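Local coordinates for protein UDP-glucose 4-epimerase (Campylobacter jejuni subsp. jejuni serotype O:2, PDB 7K3P) that probably interconverts UDP-glucose with UDP-galactose, and the matching N-acetylated sugars, by inverting carbon 4 with the help of bound NAD, at residues L156-I159 against G163-K166; E218-K223 against V293-E298; T124-G129 against M178-F183; I251-L256 against T321-K326; V100-Q105 against M198-G203. The protein carries 2 engineered substitutions. One frame throughout, in Å; residues are numbered along the deposited sequence.

Contact 5 opens first along the chain and contact 3 second. Contact 1 forms within the span of contact 3, and contact 3 within that of contact 5. Contacts 2 and 4 follow, with alternating segments. Contacts 1 and 3 share helix 161-179, their centres about 24 Å apart, and both lie on the dimer side. Contact 4 packs the helix that leads to the last strand of the NAD-binding parallel sheet. Contacts 4 and 5 lie near NAD, on opposite sides of the chain's centre. Contact 2 lies on the far side of the fold, at the two-stranded sheet, its centre about 49 Å from that of contact 3. Contacts 2 and 5 touch, Glu218 OE2 to Thr201 OG1 at 2.9 Å.

Contact 1 (L156-I159 against G163-K166); sequences LAPI and GRSK. With NAD (nicotinamide-adenine-dinucleotide), chain C.
Pro158 lies against the first part of helix 161-179, over Gly163 and Arg164. Pro158 CB sits 3.5 Å from Gly163 C, so the ring rests directly on the helix backbone where no side chain intervenes. Pro158 CG meets Arg164 CG at 3.6 Å. This is an aliphatic contact, made with the stem of the arginine and not with its charged end.

The polar part lies further out along Arg164. CG stands anti to the carbonyl carbon, and the chain then bends at chi3 (-85°), which brings the guanidinium round to the Pro158-Ile159 backbone. Arg164 NH1 comes 3.3 Å from Pro158 O. One water joins the two segments. It donates to Ile159 O at 3.0 Å and accepts from Arg164 NH2 at 3.1 Å, lying at the guanidinium edge in its plane. The stronger partner of the arginine is Asp175 of the second subunit, which forms a salt bridge with NE.

Lys166 is the lysine of the YxxxK motif of the short-chain dehydrogenase/reductase family, with Tyr162 as its tyrosine. The cofactor contact comes from this motif. Lys166 NZ donates to the NAD ribose hydroxyl O3D at 2.8 Å. NZ also bonds to Ser136 O. Tyr162 OH, one turn earlier, bonds to NAD as well.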
# COMPACT_ATOMS: atom_id res chain seq x y z
N LEU A 156 -4.35 -8.13 -10.29
CA LEU A 156 -3.15 -7.67 -9.62
C LEU A 156 -3.05 -8.41 -8.29
O LEU A 156 -3.67 -8.02 -7.30
CB LEU A 156 -3.22 -6.14 -9.45
CG LEU A 156 -3.49 -5.41 -10.78
CD1 LEU A 156 -3.63 -3.88 -10.64
CD2 LEU A 156 -2.40 -5.75 -11.79
N ALA A 157 -2.29 -9.50 -8.27
CA ALA A 157 -2.24 -10.39 -7.11
C ALA A 157 -0.80 -10.77 -6.77
O ALA A 157 -0.42 -11.94 -6.86
CB ALA A 157 -3.06 -11.65 -7.39
N PRO A 158 0.01 -9.77 -6.37
CA PRO A 158 1.42 -10.05 -6.10
C PRO A 158 1.61 -11.06 -4.97
O PRO A 158 0.78 -11.14 -4.06
CB PRO A 158 1.98 -8.68 -5.68
CG PRO A 158 0.76 -7.87 -5.24
CD PRO A 158 -0.39 -8.39 -6.05
N ILE A 159 2.71 -11.81 -5.02
CA ILE A 159 2.96 -12.88 -4.06
C ILE A 159 4.22 -12.64 -3.24
O ILE A 159 4.68 -13.52 -2.52
CB ILE A 159 3.07 -14.25 -4.76
CG1 ILE A 159 4.24 -14.25 -5.74
CG2 ILE A 159 1.77 -14.57 -5.48
CD1 ILE A 159 4.51 -15.62 -6.38
N GLY A 163 6.56 -7.12 -5.08
CA GLY A 163 5.39 -6.95 -5.93
C GLY A 163 4.29 -6.13 -5.28
O GLY A 163 3.67 -5.27 -5.93
N ARG A 164 4.03 -6.40 -4.00
CA ARG A 164 3.04 -5.63 -3.25
C ARG A 164 3.44 -4.17 -3.11
O ARG A 164 2.58 -3.28 -3.18
CB ARG A 164 2.81 -6.24 -1.85
CG ARG A 164 1.98 -7.52 -1.87
CD ARG A 164 1.65 -8.04 -0.48
NE ARG A 164 2.72 -8.87 0.06
CZ ARG A 164 2.87 -10.17 -0.22
NH1 ARG A 164 2.02 -10.75 -1.05
NH2 ARG A 164 3.86 -10.87 0.31
N SER A 165 4.73 -3.92 -2.89
CA SER A 165 5.20 -2.55 -2.64
C SER A 165 5.00 -1.68 -3.89
O SER A 165 4.75 -0.48 -3.79
CB SER A 165 6.67 -2.52 -2.19
OG SER A 165 7.57 -2.77 -3.25
N LYS A 166 5.12 -2.30 -5.06
CA LYS A 166 4.92 -1.60 -6.32
C LYS A 166 3.43 -1.39 -6.62
O LYS A 166 3.03 -0.32 -7.07
CB LYS A 166 5.61 -2.37 -7.45
CG LYS A 166 7.14 -2.24 -7.41
CD LYS A 166 7.58 -0.82 -7.81
CE LYS A 166 9.04 -0.80 -8.21
NZ LYS A 166 9.44 0.56 -8.69
PA NAD C . 18.72 0.07 -10.27
O1A NAD C . 19.07 -0.37 -8.88
O2A NAD C . 19.91 -0.03 -11.19
O5B NAD C . 18.26 1.58 -10.29
C5B NAD C . 17.73 2.12 -9.10
C4B NAD C . 18.31 3.46 -8.87
O4B NAD C . 17.59 4.18 -7.93
C3B NAD C . 19.78 3.35 -8.36
O3B NAD C . 20.81 4.11 -9.10
C2B NAD C . 19.65 3.66 -6.85
O2B NAD C . 20.77 4.21 -6.30
C1B NAD C . 18.48 4.60 -6.89
N9A NAD C . 17.79 4.70 -5.60
C8A NAD C . 17.29 3.69 -4.87
N7A NAD C . 16.75 4.16 -3.73
C5A NAD C . 16.89 5.49 -3.69
C6A NAD C . 16.54 6.49 -2.77
N6A NAD C . 15.85 6.14 -1.55
N1A NAD C . 16.82 7.78 -3.04
C2A NAD C . 17.46 8.15 -4.17
N3A NAD C . 17.84 7.20 -5.09
C4A NAD C . 17.56 5.87 -4.88
O3 NAD C . 17.51 -0.83 -10.78
PN NAD C . 17.02 -0.88 -12.28
O1N NAD C . 17.63 0.26 -13.08
O2N NAD C . 17.43 -2.20 -12.85
O5D NAD C . 15.44 -0.75 -12.27
C5D NAD C . 14.88 0.53 -12.11
C4D NAD C . 13.37 0.46 -11.95
O4D NAD C . 12.79 -0.38 -12.92
C3D NAD C . 12.91 0.03 -10.56
O3D NAD C . 11.80 0.75 -10.20
C2D NAD C . 12.48 -1.37 -10.70
O2D NAD C . 11.53 -1.77 -9.78
C1D NAD C . 11.99 -1.38 -12.18
N1N NAD C . 12.01 -2.76 -12.85
C2N NAD C . 13.26 -3.29 -13.10
C3N NAD C . 13.36 -4.53 -13.72
C7N NAD C . 14.72 -5.12 -14.00
O7N NAD C . 15.75 -4.55 -13.67
N7N NAD C . 14.80 -6.39 -14.65
C4N NAD C . 12.21 -5.21 -14.08
C5N NAD C . 10.97 -4.67 -13.83
C6N NAD C . 10.85 -3.42 -13.20
O HOH W 1 5.08 -13.76 0.44

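Contact 2 (E218-K223 against V293-E298); sequences ECAAGK and VDFKVE
A Schellman motif closes helix 212-220, and the last turn of that helix packs on the chain leading into strand 296-300. Gly222 has the positive phi of the motif. Lys223 N bonds back to Glu218 O at 2.8 Å, and Gly222 N to Cys219 O at 3.0 Å.

The packing centres on Phe295. Its CG lies between the backbone N and the carbonyl carbon (chi1 57°), which turns the ring in toward the helix. Cys219 CB comes over one face, offset toward the rim. Cys219 CB is 3.9 Å from the centroid of the Phe295 ring and 27° off the ring normal, a CH-pi contact. The sulfur is further away and oblique, with Cys219 SG 5.0 Å from the centroid of the Phe295 ring. Ala220 CB adds an apolar contact to Phe295 CD2 at 4.0 Å. Leu227 of the paired strand 226-230 and Met287 of helix 280-291 also touch the phenylalanine, and Lys288 makes a cation-pi contact with it. The ring is therefore buried where helix 212-220 and helix 280-291 meet the small two-stranded parallel sheet. Beside it, Val293 approaches the helix backbone, its CG2 methyl 3.3 Å from Ala220 O.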
# COMPACT_ATOMS: atom_id res chain seq x y z
N GLU A 218 25.35 -15.56 -16.00
CA GLU A 218 26.18 -15.95 -14.85
C GLU A 218 27.03 -17.19 -15.16
O GLU A 218 28.20 -17.27 -14.77
CB GLU A 218 25.33 -16.17 -13.59
CG GLU A 218 24.79 -14.88 -12.93
CD GLU A 218 23.86 -15.17 -11.75
OE1 GLU A 218 23.39 -16.32 -11.62
OE2 GLU A 218 23.59 -14.24 -10.96
N CYS A 219 26.44 -18.16 -15.86
CA CYS A 219 27.17 -19.37 -16.27
C CYS A 219 28.27 -19.04 -17.28
O CYS A 219 29.39 -19.51 -17.17
CB CYS A 219 26.22 -20.40 -16.89
SG CYS A 219 25.09 -21.21 -15.73
N ALA A 220 27.91 -18.23 -18.27
CA ALA A 220 28.84 -17.83 -19.32
C ALA A 220 30.00 -17.03 -18.76
O ALA A 220 31.10 -17.05 -19.32
CB ALA A 220 28.12 -17.04 -20.40
N ALA A 221 29.77 -16.33 -17.65
CA ALA A 221 30.83 -15.52 -17.05
C ALA A 221 31.65 -16.32 -16.03
O ALA A 221 32.54 -15.76 -15.38
CB ALA A 221 30.25 -14.27 -16.43
N GLY A 222 31.35 -17.61 -15.89
CA GLY A 222 32.08 -18.47 -14.97
C GLY A 222 31.69 -18.26 -13.52
O GLY A 222 32.42 -18.68 -12.62
N LYS A 223 30.55 -17.61 -13.30
CA LYS A 223 30.09 -17.32 -11.95
C LYS A 223 29.23 -18.45 -11.39
O LYS A 223 29.24 -18.74 -10.19
CB LYS A 223 29.29 -16.02 -11.92
CG LYS A 223 30.12 -14.76 -12.12
CD LYS A 223 29.26 -13.53 -11.84
CE LYS A 223 29.98 -12.24 -12.19
NZ LYS A 223 29.08 -11.06 -12.05
N VAL A 293 31.47 -19.23 -24.73
CA VAL A 293 31.63 -20.11 -23.58
C VAL A 293 30.63 -21.24 -23.66
O VAL A 293 29.42 -21.01 -23.65
CB VAL A 293 31.40 -19.36 -22.26
CG1 VAL A 293 31.55 -20.32 -21.08
CG2 VAL A 293 32.36 -18.21 -22.12
N ASP A 294 31.14 -22.47 -23.75
CA ASP A 294 30.29 -23.65 -23.76
C ASP A 294 30.05 -24.12 -22.33
O ASP A 294 30.51 -25.19 -21.92
CB ASP A 294 30.95 -24.76 -24.59
CG ASP A 294 30.05 -25.95 -24.80
OD1 ASP A 294 28.82 -25.81 -24.60
OD2 ASP A 294 30.57 -27.03 -25.18
N PHE A 295 29.33 -23.31 -21.55
CA PHE A 295 29.08 -23.61 -20.14
C PHE A 295 28.23 -24.86 -19.97
O PHE A 295 27.57 -25.30 -20.92
CB PHE A 295 28.43 -22.42 -19.41
CG PHE A 295 27.15 -21.94 -20.03
CD1 PHE A 295 25.94 -22.55 -19.71
CD2 PHE A 295 27.14 -20.89 -20.94
CE1 PHE A 295 24.75 -22.12 -20.28
CE2 PHE A 295 25.96 -20.45 -21.52
CZ PHE A 295 24.76 -21.06 -21.19
N LYS A 296 28.25 -25.43 -18.77
CA LYS A 296 27.54 -26.68 -18.48
C LYS A 296 26.02 -26.51 -18.35
O LYS A 296 25.53 -25.76 -17.49
CB LYS A 296 28.08 -27.32 -17.20
CG LYS A 296 29.57 -27.66 -17.24
CD LYS A 296 30.02 -28.49 -16.03
CE LYS A 296 30.03 -27.66 -14.75
NZ LYS A 296 30.97 -26.51 -14.83
N VAL A 297 25.27 -27.21 -19.20
CA VAL A 297 23.81 -27.30 -19.04
C VAL A 297 23.31 -28.75 -18.96
O VAL A 297 23.79 -29.62 -19.70
CB VAL A 297 23.02 -26.49 -20.11
CG1 VAL A 297 23.97 -25.82 -21.09
CG2 VAL A 297 22.00 -27.36 -20.81
N GLU A 298 22.36 -28.98 -18.06
CA GLU A 298 21.81 -30.32 -17.85
C GLU A 298 20.29 -30.32 -17.91
O GLU A 298 19.63 -29.41 -17.39
CB GLU A 298 22.26 -30.89 -16.50
CG GLU A 298 22.68 -32.35 -16.56
CD GLU A 298 24.09 -32.52 -17.08
OE1 GLU A 298 25.03 -32.07 -16.39
OE2 GLU A 298 24.26 -33.09 -18.19

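Contact 3 (T124-G129 against M178-F183); sequences TCLQTG and MANPEF
Leu126 reaches from the last turn of helix 107-127 to Asn180 and Phe183. Its CG is anti to the carbonyl carbon (chi1 -74°), which carries the two methyls across to the other segment. The CD2 methyl does most of the touching. Leu126 CD2 lies 3.7 Å from Phe183 CB and 3.7 Å from Asn180 ND2, the two directions about a right angle apart. Phe183 CG is anti to the backbone N (chi1 175°), which sends the ring to Cys125 and Leu126. The side chains of Leu126 and Phe183 run at about a right angle to each other. Cys125 meets the ring with its carbon and not its sulfur: Cys125 CB is 3.9 Å from Phe183 CE1.

Helices 107-127 and 161-179 are the pair that usually forms the four-helix bundle of short-chain dehydrogenase/reductase dimers. In keeping with this, Leu126 also packs on Leu108 of the second subunit. The present contact joins the C-terminal ends of the two helices.

Asn180 is the first residue past helix 161-179. The face of its amide is turned to the two methyls of Leu126, while ND2 bonds back to Ala176 O. Asn180 also starts a type I beta turn, closed by Phe183 N to Asn180 O at 2.6 Å. The turn places Phe183 just ahead of strand 184-189. At the end of helix 107-127, Thr128 OG1 donates to Thr124 O at 2.7 Å, the donor tilted 32° from the carbonyl plane.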
# COMPACT_ATOMS: atom_id res chain seq x y z
N THR A 124 4.28 15.35 -3.24
CA THR A 124 5.11 16.48 -3.63
C THR A 124 4.83 16.92 -5.09
O THR A 124 4.79 18.12 -5.39
CB THR A 124 6.60 16.15 -3.44
OG1 THR A 124 6.87 15.95 -2.05
CG2 THR A 124 7.48 17.27 -3.96
N CYS A 125 4.65 15.94 -5.99
CA CYS A 125 4.28 16.26 -7.37
C CYS A 125 3.00 17.07 -7.37
O CYS A 125 2.91 18.11 -8.03
CB CYS A 125 4.11 14.97 -8.23
SG CYS A 125 5.67 14.22 -8.63
N LEU A 126 2.02 16.61 -6.60
CA LEU A 126 0.72 17.27 -6.55
C LEU A 126 0.82 18.70 -6.00
O LEU A 126 0.11 19.60 -6.46
CB LEU A 126 -0.25 16.45 -5.69
CG LEU A 126 -0.84 15.16 -6.26
CD1 LEU A 126 -1.62 14.39 -5.18
CD2 LEU A 126 -1.75 15.46 -7.46
N GLN A 127 1.69 18.90 -5.01
CA GLN A 127 1.80 20.19 -4.34
C GLN A 127 2.54 21.22 -5.18
O GLN A 127 2.35 22.41 -5.01
CB GLN A 127 2.48 20.03 -2.97
CG GLN A 127 1.53 19.45 -1.91
CD GLN A 127 2.21 19.13 -0.58
OE1 GLN A 127 3.44 19.13 -0.48
NE2 GLN A 127 1.41 18.85 0.43
N THR A 128 3.38 20.74 -6.09
CA THR A 128 4.27 21.61 -6.86
C THR A 128 4.00 21.60 -8.37
O THR A 128 4.84 22.05 -9.15
CB THR A 128 5.73 21.23 -6.62
OG1 THR A 128 5.96 19.89 -7.08
CG2 THR A 128 6.06 21.31 -5.12
N GLY A 129 2.84 21.09 -8.77
CA GLY A 129 2.42 21.12 -10.17
C GLY A 129 3.16 20.20 -11.14
O GLY A 129 3.24 20.48 -12.35
N MET A 178 -7.55 10.48 -9.61
CA MET A 178 -8.99 10.63 -9.52
C MET A 178 -9.37 11.87 -8.71
O MET A 178 -10.37 12.52 -9.00
CB MET A 178 -9.65 9.36 -8.95
CG MET A 178 -9.61 9.21 -7.45
SD MET A 178 -10.94 10.05 -6.55
CE MET A 178 -10.74 9.32 -4.92
N ALA A 179 -8.57 12.19 -7.70
CA ALA A 179 -8.84 13.36 -6.87
C ALA A 179 -8.34 14.63 -7.58
O ALA A 179 -8.78 15.74 -7.28
CB ALA A 179 -8.17 13.20 -5.50
N ASN A 180 -7.41 14.46 -8.51
CA ASN A 180 -6.77 15.59 -9.19
C ASN A 180 -6.62 15.31 -10.69
O ASN A 180 -5.54 14.96 -11.16
CB ASN A 180 -5.38 15.88 -8.59
CG ASN A 180 -5.41 16.04 -7.08
OD1 ASN A 180 -5.63 17.14 -6.57
ND2 ASN A 180 -5.19 14.94 -6.35
N PRO A 181 -7.72 15.50 -11.45
CA PRO A 181 -7.85 15.24 -12.90
C PRO A 181 -6.68 15.79 -13.70
O PRO A 181 -6.30 15.21 -14.72
CB PRO A 181 -9.14 15.99 -13.25
CG PRO A 181 -9.97 15.87 -12.01
CD PRO A 181 -8.98 15.96 -10.85
N GLU A 182 -6.11 16.89 -13.23
CA GLU A 182 -4.96 17.50 -13.88
C GLU A 182 -3.69 16.65 -13.76
O GLU A 182 -2.77 16.77 -14.58
CB GLU A 182 -4.72 18.92 -13.32
CG GLU A 182 -4.25 18.97 -11.84
CD GLU A 182 -5.40 18.88 -10.82
OE1 GLU A 182 -6.44 18.26 -11.13
OE2 GLU A 182 -5.26 19.43 -9.70
N PHE A 183 -3.64 15.80 -12.74
CA PHE A 183 -2.45 14.99 -12.49
C PHE A 183 -2.49 13.70 -13.31
O PHE A 183 -3.37 12.86 -13.10
CB PHE A 183 -2.31 14.66 -10.99
CG PHE A 183 -1.16 13.74 -10.67
CD1 PHE A 183 0.14 14.22 -10.59
CD2 PHE A 183 -1.40 12.38 -10.43
CE1 PHE A 183 1.21 13.36 -10.29
CE2 PHE A 183 -0.34 11.52 -10.13
CZ PHE A 183 0.96 12.00 -10.06

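Contact 4 (I251-L256 against T321-K326); sequences ISSAHL and TSWQPK
Trp323 packs its indole on helix 248-261, at Ser253 and Ala254. The side chain leaves with CG anti to the backbone N (chi1 -178°), which carries the ring over the helix. Trp323 CG already lies 3.9 Å from Ala254 CA. The next atom, Trp323 CD1, is the tightest carbon contact, 3.3 Å from Ala254 CA.

NE1 carries the one polar bond between the segments. Trp323 NE1 donates to Ser253 OG at 2.8 Å. The acceptor lies close to the ring plane, at the indole edge, but the bond is bent, with an N-H...acceptor angle of 137°. The same NE1 has a weak second bond to Asp250 O. The Ser253 hydroxyl bonds to Asp250 O too, so indole and serine gather at one carbonyl of the helix.

Beyond NE1, Trp323 CE2 meets Ala254 CB at 3.7 Å. Ala254 CB stands over the five-membered ring of Trp323, 3.6 Å from its centroid and 12° off the normal, a CH-pi contact. On the opposite face lies Pro325 CD, from the same loop as the tryptophan. At the tip, Trp323 CH2 is 4.0 Å from Pro325 CD. The indole is thus clasped between the helix and its own chain.

An ST turn, Trp323 N to Thr321 OG1, precedes the ring. The helix beneath it leads to strand 268-271, an outer strand of the Rossmann-type sheet that binds NAD.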
# COMPACT_ATOMS: atom_id res chain seq x y z
N ILE A 251 13.44 -0.96 -23.03
CA ILE A 251 12.60 -0.54 -21.90
C ILE A 251 12.87 0.95 -21.67
O ILE A 251 11.96 1.71 -21.35
CB ILE A 251 12.84 -1.40 -20.63
CG1 ILE A 251 11.99 -0.90 -19.47
CG2 ILE A 251 14.32 -1.43 -20.25
CD1 ILE A 251 10.51 -0.87 -19.79
N SER A 252 14.12 1.37 -21.87
CA SER A 252 14.45 2.79 -21.73
C SER A 252 13.61 3.63 -22.69
O SER A 252 12.97 4.59 -22.27
CB SER A 252 15.94 3.05 -21.93
OG SER A 252 16.67 2.62 -20.79
N SER A 253 13.57 3.25 -23.97
CA SER A 253 12.85 4.06 -24.95
C SER A 253 11.35 4.09 -24.66
O SER A 253 10.66 5.08 -24.93
CB SER A 253 13.14 3.59 -26.39
OG SER A 253 12.59 2.30 -26.63
N ALA A 254 10.82 3.02 -24.07
CA ALA A 254 9.39 2.98 -23.76
C ALA A 254 9.00 4.01 -22.71
O ALA A 254 7.85 4.44 -22.62
CB ALA A 254 8.95 1.58 -23.31
N HIS A 255 9.96 4.40 -21.87
CA HIS A 255 9.68 5.42 -20.87
C HIS A 255 9.54 6.79 -21.55
O HIS A 255 8.66 7.58 -21.21
CB HIS A 255 10.75 5.39 -19.78
CG HIS A 255 10.55 4.30 -18.77
ND1 HIS A 255 10.83 2.97 -19.04
CD2 HIS A 255 10.09 4.33 -17.50
CE1 HIS A 255 10.56 2.24 -17.97
NE2 HIS A 255 10.11 3.04 -17.02
N LEU A 256 10.39 7.04 -22.55
CA LEU A 256 10.26 8.25 -23.36
C LEU A 256 8.92 8.21 -24.08
O LEU A 256 8.17 9.19 -24.05
CB LEU A 256 11.42 8.35 -24.37
CG LEU A 256 12.71 8.99 -23.86
CD1 LEU A 256 13.48 8.06 -22.90
CD2 LEU A 256 13.61 9.43 -25.03
N THR A 321 0.84 4.17 -28.44
CA THR A 321 2.03 5.00 -28.40
C THR A 321 2.93 4.79 -29.62
O THR A 321 2.68 3.94 -30.47
CB THR A 321 2.86 4.72 -27.13
OG1 THR A 321 3.77 3.63 -27.37
CG2 THR A 321 1.94 4.37 -25.96
N SER A 322 4.00 5.57 -29.67
CA SER A 322 4.93 5.52 -30.78
C SER A 322 6.10 4.60 -30.45
O SER A 322 7.10 4.60 -31.17
CB SER A 322 5.49 6.92 -31.03
OG SER A 322 6.26 7.34 -29.90
N TRP A 323 6.00 3.83 -29.36
CA TRP A 323 7.13 2.99 -28.96
C TRP A 323 7.42 1.90 -30.00
O TRP A 323 6.53 1.13 -30.37
CB TRP A 323 6.89 2.34 -27.59
CG TRP A 323 8.06 1.51 -27.16
CD1 TRP A 323 9.33 1.95 -26.93
CD2 TRP A 323 8.07 0.11 -26.91
NE1 TRP A 323 10.14 0.90 -26.57
CE2 TRP A 323 9.38 -0.26 -26.54
CE3 TRP A 323 7.10 -0.91 -26.99
CZ2 TRP A 323 9.75 -1.56 -26.23
CZ3 TRP A 323 7.46 -2.21 -26.68
CH2 TRP A 323 8.77 -2.53 -26.30
N GLN A 324 8.67 1.84 -30.45
CA GLN A 324 9.12 0.83 -31.39
C GLN A 324 10.47 0.30 -30.95
O GLN A 324 11.49 0.99 -31.06
CB GLN A 324 9.21 1.39 -32.82
CG GLN A 324 9.61 0.34 -33.87
CD GLN A 324 9.64 0.92 -35.27
OE1 GLN A 324 8.69 1.60 -35.69
NE2 GLN A 324 10.74 0.68 -36.00
N PRO A 325 10.49 -0.94 -30.44
CA PRO A 325 11.76 -1.49 -29.95
C PRO A 325 12.67 -1.72 -31.13
O PRO A 325 12.20 -1.93 -32.25
CB PRO A 325 11.34 -2.84 -29.33
CG PRO A 325 10.00 -3.16 -29.93
CD PRO A 325 9.35 -1.83 -30.18
N LYS A 326 13.97 -1.70 -30.91
CA LYS A 326 14.84 -1.97 -32.03
C LYS A 326 15.96 -2.94 -31.66
O LYS A 326 16.88 -3.17 -32.44
CB LYS A 326 15.34 -0.66 -32.65
CG LYS A 326 15.00 0.58 -31.82
CD LYS A 326 15.89 1.76 -32.17
CE LYS A 326 15.59 2.28 -33.58
NZ LYS A 326 16.04 3.69 -33.75

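Contact 5 (V100-Q105 against M198-G203); sequences VFESMQ and MDYTLG
This is a surface contact in which one tyrosine of a loop lies against a short helix beside the NAD site. The loop, 198-203, follows strand 192-193, and the helix is 100-105. Tyr200 is the loop residue that makes the contact, against Phe101, Glu102 and Gln105.

Glu102 covers one face of the Tyr200 ring. Glu102 CB is 3.8 Å from the centroid of the Tyr200 ring and 17° off the normal, a CH-pi contact. Glu102 CG continues over the ring, 3.6 Å from Tyr200 CZ. The chain starts with CG anti to the backbone N (chi1 -174°) and stays extended, so the carboxylate also lies alongside the ring, its plane 25° from that of the ring. The acid is held elsewhere: OE1 bonds to Tyr110 OH and OE2 forms a salt bridge with Lys109. Phe101 adds an aromatic touch, Phe101 CD1 to Tyr200 CD2 at 3.7 Å, the two side chains crossing at about a right angle.

Glu99, just ahead of the helix, accepts from the backbone N atoms of Asp199 and Tyr200. Met198 touches NAD. Ser103 at the other side of helix 100-105 packs on Pro161, at the start of helix 161-179, while Thr201 and Leu202 rest on helix 212-220.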
# COMPACT_ATOMS: atom_id res chain seq x y z
N VAL A 100 13.21 -9.40 -5.55
CA VAL A 100 12.18 -10.24 -4.94
C VAL A 100 12.72 -11.03 -3.74
O VAL A 100 12.17 -10.96 -2.64
CB VAL A 100 11.56 -11.21 -5.98
CG1 VAL A 100 10.87 -12.40 -5.29
CG2 VAL A 100 10.57 -10.46 -6.88
N PHE A 101 13.83 -11.74 -3.94
CA PHE A 101 14.38 -12.56 -2.86
C PHE A 101 14.70 -11.75 -1.60
O PHE A 101 14.43 -12.20 -0.49
CB PHE A 101 15.62 -13.33 -3.33
CG PHE A 101 16.08 -14.39 -2.36
CD1 PHE A 101 16.83 -14.05 -1.23
CD2 PHE A 101 15.74 -15.72 -2.55
CE1 PHE A 101 17.25 -15.02 -0.33
CE2 PHE A 101 16.16 -16.70 -1.65
CZ PHE A 101 16.91 -16.35 -0.54
N GLU A 102 15.28 -10.56 -1.78
CA GLU A 102 15.60 -9.72 -0.64
C GLU A 102 14.33 -9.25 0.05
O GLU A 102 14.30 -9.10 1.28
CB GLU A 102 16.46 -8.52 -1.05
CG GLU A 102 16.96 -7.68 0.13
CD GLU A 102 17.55 -6.32 -0.30
OE1 GLU A 102 17.25 -5.86 -1.43
OE2 GLU A 102 18.30 -5.73 0.50
N SER A 103 13.27 -9.00 -0.72
CA SER A 103 12.04 -8.45 -0.16
C SER A 103 11.33 -9.45 0.74
O SER A 103 10.66 -9.07 1.71
CB SER A 103 11.08 -7.97 -1.26
OG SER A 103 10.44 -9.05 -1.92
N MET A 104 11.48 -10.73 0.42
CA MET A 104 10.92 -11.80 1.26
C MET A 104 11.61 -11.82 2.61
O MET A 104 10.97 -12.05 3.64
CB MET A 104 11.05 -13.15 0.55
CG MET A 104 10.19 -13.25 -0.72
SD MET A 104 10.53 -14.66 -1.82
CE MET A 104 9.99 -16.03 -0.80
N GLN A 105 12.91 -11.55 2.62
CA GLN A 105 13.66 -11.54 3.87
C GLN A 105 13.55 -10.22 4.64
O GLN A 105 13.62 -10.21 5.87
CB GLN A 105 15.13 -11.88 3.63
CG GLN A 105 15.36 -13.38 3.47
CD GLN A 105 16.64 -13.71 2.73
OE1 GLN A 105 17.33 -12.81 2.22
NE2 GLN A 105 16.97 -14.99 2.67
N MET A 198 21.79 -8.13 -10.09
CA MET A 198 21.07 -8.42 -8.86
C MET A 198 21.95 -9.20 -7.89
O MET A 198 22.65 -10.14 -8.28
CB MET A 198 19.77 -9.15 -9.18
CG MET A 198 18.78 -8.20 -9.84
SD MET A 198 17.33 -9.00 -10.50
CE MET A 198 16.79 -7.74 -11.64
N ASP A 199 21.94 -8.77 -6.64
CA ASP A 199 22.84 -9.31 -5.63
C ASP A 199 22.34 -10.63 -5.05
O ASP A 199 23.11 -11.37 -4.45
CB ASP A 199 23.06 -8.27 -4.51
CG ASP A 199 23.65 -6.96 -5.04
OD1 ASP A 199 24.39 -7.00 -6.04
OD2 ASP A 199 23.36 -5.89 -4.45
N TYR A 200 21.06 -10.93 -5.26
CA TYR A 200 20.46 -12.11 -4.64
C TYR A 200 20.22 -13.29 -5.58
O TYR A 200 19.72 -14.34 -5.17
CB TYR A 200 19.18 -11.73 -3.89
CG TYR A 200 19.48 -10.92 -2.65
CD1 TYR A 200 19.72 -9.55 -2.73
CD2 TYR A 200 19.59 -11.54 -1.41
CE1 TYR A 200 20.02 -8.82 -1.60
CE2 TYR A 200 19.89 -10.82 -0.28
CZ TYR A 200 20.10 -9.46 -0.38
OH TYR A 200 20.41 -8.75 0.76
N THR A 201 20.59 -13.13 -6.85
CA THR A 201 20.36 -14.19 -7.83
C THR A 201 21.40 -15.32 -7.75
O THR A 201 21.04 -16.50 -7.76
CB THR A 201 20.27 -13.63 -9.27
OG1 THR A 201 21.47 -12.90 -9.58
CG2 THR A 201 19.08 -12.71 -9.41
N LEU A 202 22.67 -14.96 -7.67
CA LEU A 202 23.75 -15.95 -7.75
C LEU A 202 23.66 -16.99 -6.62
O LEU A 202 24.04 -18.15 -6.81
CB LEU A 202 25.13 -15.28 -7.76
CG LEU A 202 26.33 -16.12 -8.22
CD1 LEU A 202 26.18 -16.58 -9.66
CD2 LEU A 202 27.63 -15.34 -8.05
N GLY A 203 23.13 -16.57 -5.47
CA GLY A 203 22.96 -17.47 -4.34
C GLY A 203 21.75 -18.40 -4.42
O GLY A 203 21.58 -19.25 -3.54